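Local coordinates for melanin biosynthesis protein TyrA, putative (Shewanella oneidensis, PDB 2IIZ) that binds heme b and probably acts as a peroxidase of the dye-decolorizing (DyP) family, at residues Pro76-Ala88 with Glu171-Gln184. Residues are numbered along the deposited sequence; the frame is centred on the assembly and turned at random.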
loop_
_atom_site.group_PDB
_atom_site.type_symbol
_atom_site.label_atom_id
_atom_site.label_comp_id
_atom_site.label_asym_id
_atom_site.label_seq_id
_atom_site.Cartn_x
_atom_site.Cartn_y
_atom_site.Cartn_z
ATOM N N PRO A 76 -5.613 -8.532 34.478
ATOM C CA PRO A 76 -4.839 -8.577 35.725
ATOM C C PRO A 76 -4.938 -9.878 36.547
ATOM O O PRO A 76 -4.032 -10.166 37.344
ATOM C CB PRO A 76 -5.403 -7.393 36.528
ATOM C CG PRO A 76 -6.772 -7.152 35.966
ATOM C CD PRO A 76 -6.713 -7.548 34.529
ATOM N N GLU A 77 -6.021 -10.640 36.347
ATOM C CA GLU A 77 -6.316 -11.839 37.151
ATOM C C GLU A 77 -5.471 -13.066 36.782
ATOM O O GLU A 77 -5.262 -13.954 37.619
ATOM C CB GLU A 77 -7.809 -12.204 37.051
ATOM C CG GLU A 77 -8.726 -11.401 37.982
ATOM C CD GLU A 77 -10.213 -11.612 37.692
ATOM O OE1 GLU A 77 -10.603 -11.612 36.502
ATOM O OE2 GLU A 77 -10.990 -11.775 38.661
ATOM N N SER A 78 -4.995 -13.112 35.543
ATOM C CA SER A 78 -4.342 -14.300 35.006
ATOM C C SER A 78 -3.428 -13.923 33.832
ATOM O O SER A 78 -3.618 -12.884 33.216
ATOM C CB SER A 78 -5.396 -15.304 34.528
ATOM O OG SER A 78 -5.977 -14.886 33.288
ATOM N N ARG A 79 -2.452 -14.784 33.536
ATOM C CA ARG A 79 -1.391 -14.500 32.563
ATOM C C ARG A 79 -0.830 -15.754 31.916
ATOM O O ARG A 79 -0.688 -16.783 32.592
ATOM C CB ARG A 79 -0.209 -13.864 33.262
ATOM C CG ARG A 79 -0.241 -12.382 33.355
ATOM C CD ARG A 79 0.957 -11.930 34.149
ATOM N NE ARG A 79 2.203 -12.229 33.452
ATOM C CZ ARG A 79 2.782 -11.442 32.554
ATOM N NH1 ARG A 79 2.246 -10.278 32.211
ATOM N NH2 ARG A 79 3.913 -11.824 31.990
ATOM N N PRO A 80 -0.497 -15.672 30.615
ATOM C CA PRO A 80 0.294 -16.711 29.969
ATOM C C PRO A 80 1.594 -16.934 30.738
ATOM O O PRO A 80 2.248 -15.970 31.146
ATOM C CB PRO A 80 0.596 -16.133 28.572
ATOM C CG PRO A 80 -0.410 -15.076 28.341
ATOM C CD PRO A 80 -0.854 -14.581 29.691
ATOM N N GLU A 81 1.949 -18.202 30.929
ATOM C CA GLU A 81 3.063 -18.607 31.780
ATOM C C GLU A 81 4.365 -17.859 31.463
ATOM O O GLU A 81 5.039 -17.356 32.363
ATOM C CB GLU A 81 3.284 -20.123 31.639
ATOM C CG GLU A 81 4.362 -20.689 32.567
ATOM C CD GLU A 81 4.630 -22.177 32.357
ATOM O OE1 GLU A 81 4.492 -22.682 31.213
ATOM O OE2 GLU A 81 4.985 -22.840 33.361
HETATM N N MSE A 82 4.705 -17.785 30.181
HETATM C CA MSE A 82 6.033 -17.331 29.764
HETATM C C MSE A 82 6.088 -15.915 29.196
HETATM O O MSE A 82 7.130 -15.494 28.699
HETATM C CB MSE A 82 6.597 -18.315 28.743
HETATM C CG MSE A 82 6.648 -19.737 29.278
HETATM SE SE MSE A 82 7.608 -20.905 28.100
HETATM C CE MSE A 82 9.418 -20.204 28.439
ATOM N N LEU A 83 4.986 -15.176 29.276
ATOM C CA LEU A 83 4.886 -13.881 28.595
ATOM C C LEU A 83 5.830 -12.811 29.158
ATOM O O LEU A 83 5.888 -12.585 30.367
ATOM C CB LEU A 83 3.442 -13.366 28.637
ATOM C CG LEU A 83 3.161 -12.055 27.896
ATOM C CD1 LEU A 83 3.485 -12.195 26.429
ATOM C CD2 LEU A 83 1.720 -11.617 28.089
ATOM N N LYS A 84 6.564 -12.158 28.259
ATOM C CA LYS A 84 7.526 -11.134 28.632
ATOM C C LYS A 84 7.845 -10.193 27.460
ATOM O O LYS A 84 7.502 -10.491 26.294
ATOM C CB LYS A 84 8.809 -11.786 29.176
ATOM C CG LYS A 84 9.595 -12.657 28.190
ATOM C CD LYS A 84 10.688 -13.439 28.948
ATOM C CE LYS A 84 11.556 -14.270 28.006
ATOM N N PRO A 85 8.508 -9.053 27.770
ATOM C CA PRO A 85 8.787 -8.050 26.740
ATOM C C PRO A 85 9.736 -8.548 25.647
ATOM O O PRO A 85 10.319 -9.623 25.768
ATOM C CB PRO A 85 9.401 -6.891 27.524
ATOM C CG PRO A 85 9.078 -7.172 28.996
ATOM C CD PRO A 85 9.020 -8.643 29.097
ATOM N N PHE A 86 9.875 -7.769 24.584
ATOM C CA PHE A 86 10.734 -8.158 23.490
ATOM C C PHE A 86 12.128 -8.253 24.052
ATOM O O PHE A 86 12.526 -7.408 24.861
ATOM C CB PHE A 86 10.682 -7.151 22.341
ATOM C CG PHE A 86 11.508 -7.549 21.139
ATOM C CD1 PHE A 86 10.978 -8.385 20.162
ATOM C CD2 PHE A 86 12.817 -7.082 20.986
ATOM C CE1 PHE A 86 11.741 -8.753 19.047
ATOM C CE2 PHE A 86 13.592 -7.442 19.874
ATOM C CZ PHE A 86 13.059 -8.273 18.903
ATOM N N PRO A 87 12.877 -9.286 23.636
ATOM C CA PRO A 87 14.208 -9.478 24.199
ATOM C C PRO A 87 15.274 -8.617 23.475
ATOM O O PRO A 87 16.008 -9.104 22.608
ATOM C CB PRO A 87 14.430 -10.981 24.008
ATOM C CG PRO A 87 13.715 -11.272 22.694
ATOM C CD PRO A 87 12.548 -10.327 22.637
ATOM N N ALA A 88 15.345 -7.341 23.844
ATOM C CA ALA A 88 16.299 -6.410 23.239
ATOM C C ALA A 88 17.704 -7.006 23.215
ATOM O O ALA A 88 18.153 -7.604 24.196
ATOM C CB ALA A 88 16.317 -5.073 24.018
ATOM N N GLU A 171 0.294 -27.582 28.574
ATOM C CA GLU A 171 1.329 -27.017 29.467
ATOM C C GLU A 171 0.767 -25.796 30.213
ATOM O O GLU A 171 1.119 -25.556 31.352
ATOM C CB GLU A 171 2.597 -26.534 28.723
ATOM C CG GLU A 171 2.968 -27.181 27.376
ATOM C CD GLU A 171 2.068 -26.759 26.241
ATOM O OE1 GLU A 171 2.207 -25.641 25.688
ATOM O OE2 GLU A 171 1.199 -27.576 25.895
ATOM N N ASP A 172 -0.097 -25.020 29.547
ATOM C CA ASP A 172 -0.731 -23.838 30.160
ATOM C C ASP A 172 -2.242 -23.854 29.876
ATOM O O ASP A 172 -2.731 -23.157 28.997
ATOM C CB ASP A 172 -0.060 -22.538 29.665
ATOM C CG ASP A 172 -0.411 -21.311 30.524
ATOM O OD1 ASP A 172 -0.967 -21.431 31.648
ATOM O OD2 ASP A 172 -0.119 -20.202 30.053
ATOM N N PRO A 173 -2.988 -24.660 30.636
ATOM C CA PRO A 173 -4.376 -24.954 30.280
ATOM C C PRO A 173 -5.224 -23.708 29.965
ATOM O O PRO A 173 -5.929 -23.683 28.944
ATOM C CB PRO A 173 -4.908 -25.682 31.521
ATOM C CG PRO A 173 -3.707 -26.278 32.160
ATOM C CD PRO A 173 -2.573 -25.339 31.878
ATOM N N GLU A 174 -5.151 -22.691 30.827
ATOM C CA GLU A 174 -6.004 -21.508 30.673
ATOM C C GLU A 174 -5.814 -20.814 29.317
ATOM O O GLU A 174 -6.759 -20.215 28.813
ATOM C CB GLU A 174 -5.800 -20.498 31.821
ATOM C CG GLU A 174 -6.579 -19.176 31.613
ATOM C CD GLU A 174 -6.732 -18.319 32.865
ATOM O OE1 GLU A 174 -6.057 -18.581 33.889
ATOM O OE2 GLU A 174 -7.543 -17.367 32.814
ATOM N N PHE A 175 -4.611 -20.906 28.746
ATOM C CA PHE A 175 -4.261 -20.197 27.492
ATOM C C PHE A 175 -3.992 -21.082 26.267
ATOM O O PHE A 175 -3.461 -20.616 25.247
ATOM C CB PHE A 175 -3.066 -19.280 27.759
ATOM C CG PHE A 175 -3.334 -18.277 28.831
ATOM C CD1 PHE A 175 -3.931 -17.060 28.518
ATOM C CD2 PHE A 175 -3.006 -18.548 30.155
ATOM C CE1 PHE A 175 -4.193 -16.126 29.497
ATOM C CE2 PHE A 175 -3.263 -17.621 31.152
ATOM C CZ PHE A 175 -3.857 -16.401 30.828
ATOM N N LYS A 176 -4.369 -22.348 26.363
ATOM C CA LYS A 176 -4.331 -23.277 25.237
ATOM C C LYS A 176 -5.130 -22.683 24.088
ATOM O O LYS A 176 -6.226 -22.157 24.296
ATOM C CB LYS A 176 -4.908 -24.644 25.660
ATOM C CG LYS A 176 -5.121 -25.649 24.529
ATOM C CD LYS A 176 -5.482 -27.056 25.053
ATOM C CE LYS A 176 -6.149 -27.908 23.962
ATOM N N GLY A 177 -4.580 -22.762 22.883
ATOM C CA GLY A 177 -5.163 -22.092 21.714
ATOM C C GLY A 177 -4.515 -20.745 21.406
ATOM O O GLY A 177 -4.786 -20.145 20.379
ATOM N N GLY A 178 -3.654 -20.267 22.296
ATOM C CA GLY A 178 -2.971 -18.989 22.105
ATOM C C GLY A 178 -1.567 -19.181 21.585
ATOM O O GLY A 178 -1.022 -20.273 21.670
ATOM N N SER A 179 -0.984 -18.110 21.042
ATOM C CA SER A 179 0.390 -18.143 20.515
ATOM C C SER A 179 1.255 -16.959 21.013
ATOM O O SER A 179 0.752 -15.859 21.269
ATOM C CB SER A 179 0.329 -18.167 18.976
ATOM O OG SER A 179 1.598 -18.342 18.391
ATOM N N TYR A 180 2.558 -17.188 21.150
ATOM C CA TYR A 180 3.488 -16.103 21.490
ATOM C C TYR A 180 4.001 -15.458 20.209
ATOM O O TYR A 180 4.568 -16.132 19.336
ATOM C CB TYR A 180 4.647 -16.597 22.356
ATOM C CG TYR A 180 4.247 -16.997 23.770
ATOM C CD1 TYR A 180 4.115 -16.049 24.778
ATOM C CD2 TYR A 180 4.004 -18.327 24.097
ATOM C CE1 TYR A 180 3.745 -16.424 26.088
ATOM C CE2 TYR A 180 3.639 -18.706 25.384
ATOM C CZ TYR A 180 3.508 -17.759 26.379
ATOM O OH TYR A 180 3.144 -18.159 27.663
ATOM N N ILE A 181 3.804 -14.152 20.099
ATOM C CA ILE A 181 4.075 -13.455 18.854
ATOM C C ILE A 181 5.170 -12.405 19.011
ATOM O O ILE A 181 5.190 -11.670 19.978
ATOM C CB ILE A 181 2.761 -12.851 18.311
ATOM C CG1 ILE A 181 1.772 -14.012 18.102
ATOM C CG2 ILE A 181 2.997 -12.044 17.025
ATOM C CD1 ILE A 181 0.543 -13.672 17.358
ATOM N N HIS A 182 6.087 -12.348 18.051
ATOM C CA HIS A 182 7.130 -11.329 18.044
ATOM C C HIS A 182 7.194 -10.719 16.652
ATOM O O HIS A 182 7.115 -11.431 15.640
ATOM C CB HIS A 182 8.484 -11.918 18.396
ATOM C CG HIS A 182 8.581 -12.420 19.807
ATOM N ND1 HIS A 182 8.364 -13.737 20.142
ATOM C CD2 HIS A 182 8.871 -11.781 20.965
ATOM C CE1 HIS A 182 8.515 -13.890 21.449
ATOM N NE2 HIS A 182 8.822 -12.717 21.972
ATOM N N VAL A 183 7.342 -9.401 16.608
ATOM C CA VAL A 183 7.299 -8.673 15.362
ATOM C C VAL A 183 8.554 -7.794 15.284
ATOM O O VAL A 183 8.872 -7.050 16.234
ATOM C CB VAL A 183 6.015 -7.842 15.309
ATOM C CG1 VAL A 183 5.878 -7.115 13.991
ATOM C CG2 VAL A 183 4.800 -8.739 15.565
ATOM N N GLN A 184 9.267 -7.897 14.162
ATOM C CA GLN A 184 10.405 -7.030 13.878
ATOM C C GLN A 184 10.182 -6.422 12.512
ATOM O O GLN A 184 10.051 -7.148 11.538
ATOM C CB GLN A 184 11.716 -7.820 13.851
ATOM C CG GLN A 184 12.142 -8.434 15.178
ATOM C CD GLN A 184 13.619 -8.833 15.165
ATOM O OE1 GLN A 184 13.974 -9.923 14.703
ATOM N NE2 GLN A 184 14.484 -7.942 15.662
#
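E81 N and M82 N, successive amides of the type I turn P80-L83, are gripped by side chains of 171-184: E81 N gives its hydrogen to D172 OD2 (3.0 Å, 159°), arriving from above the carboxylate plane, and M82 N to Y180 OH, equally straight. Just before the turn, S78 OG donates to E174 OE2 at 3.0 Å, again from above the carboxylate plane.

Apolar contacts centre on P80, wedged between two aromatic side chains. Its CD lies 3.9 Å from the F175 ring centroid and 22° off the normal, a CH-pi contact, while its CB packs 4.0 Å from Y180 CZ. With CG anti to its carbonyl carbon (chi1 -59°), the F175 ring stands between P80 on one face and E174 CG on the other. Replacing F175 with an alanine would probably strip the CH-pi partner from P80 CD and open a gap between P80 and E174. L83 CB abuts the Y180 ring edge.

Farther along, F86 of the loop meets strand 179-188: its CD1 approaches H182 CD2 obliquely, and Q184 NE2 lies 3.6 Å from F86 CZ, near the ring plane. Q184 OE1 bonds Y186.

The chemistry implies a mixed seam: D172, before the strand, and Y180, on it, hold the turn, while F86 links H182 to Q184, whose side chain reaches the heme.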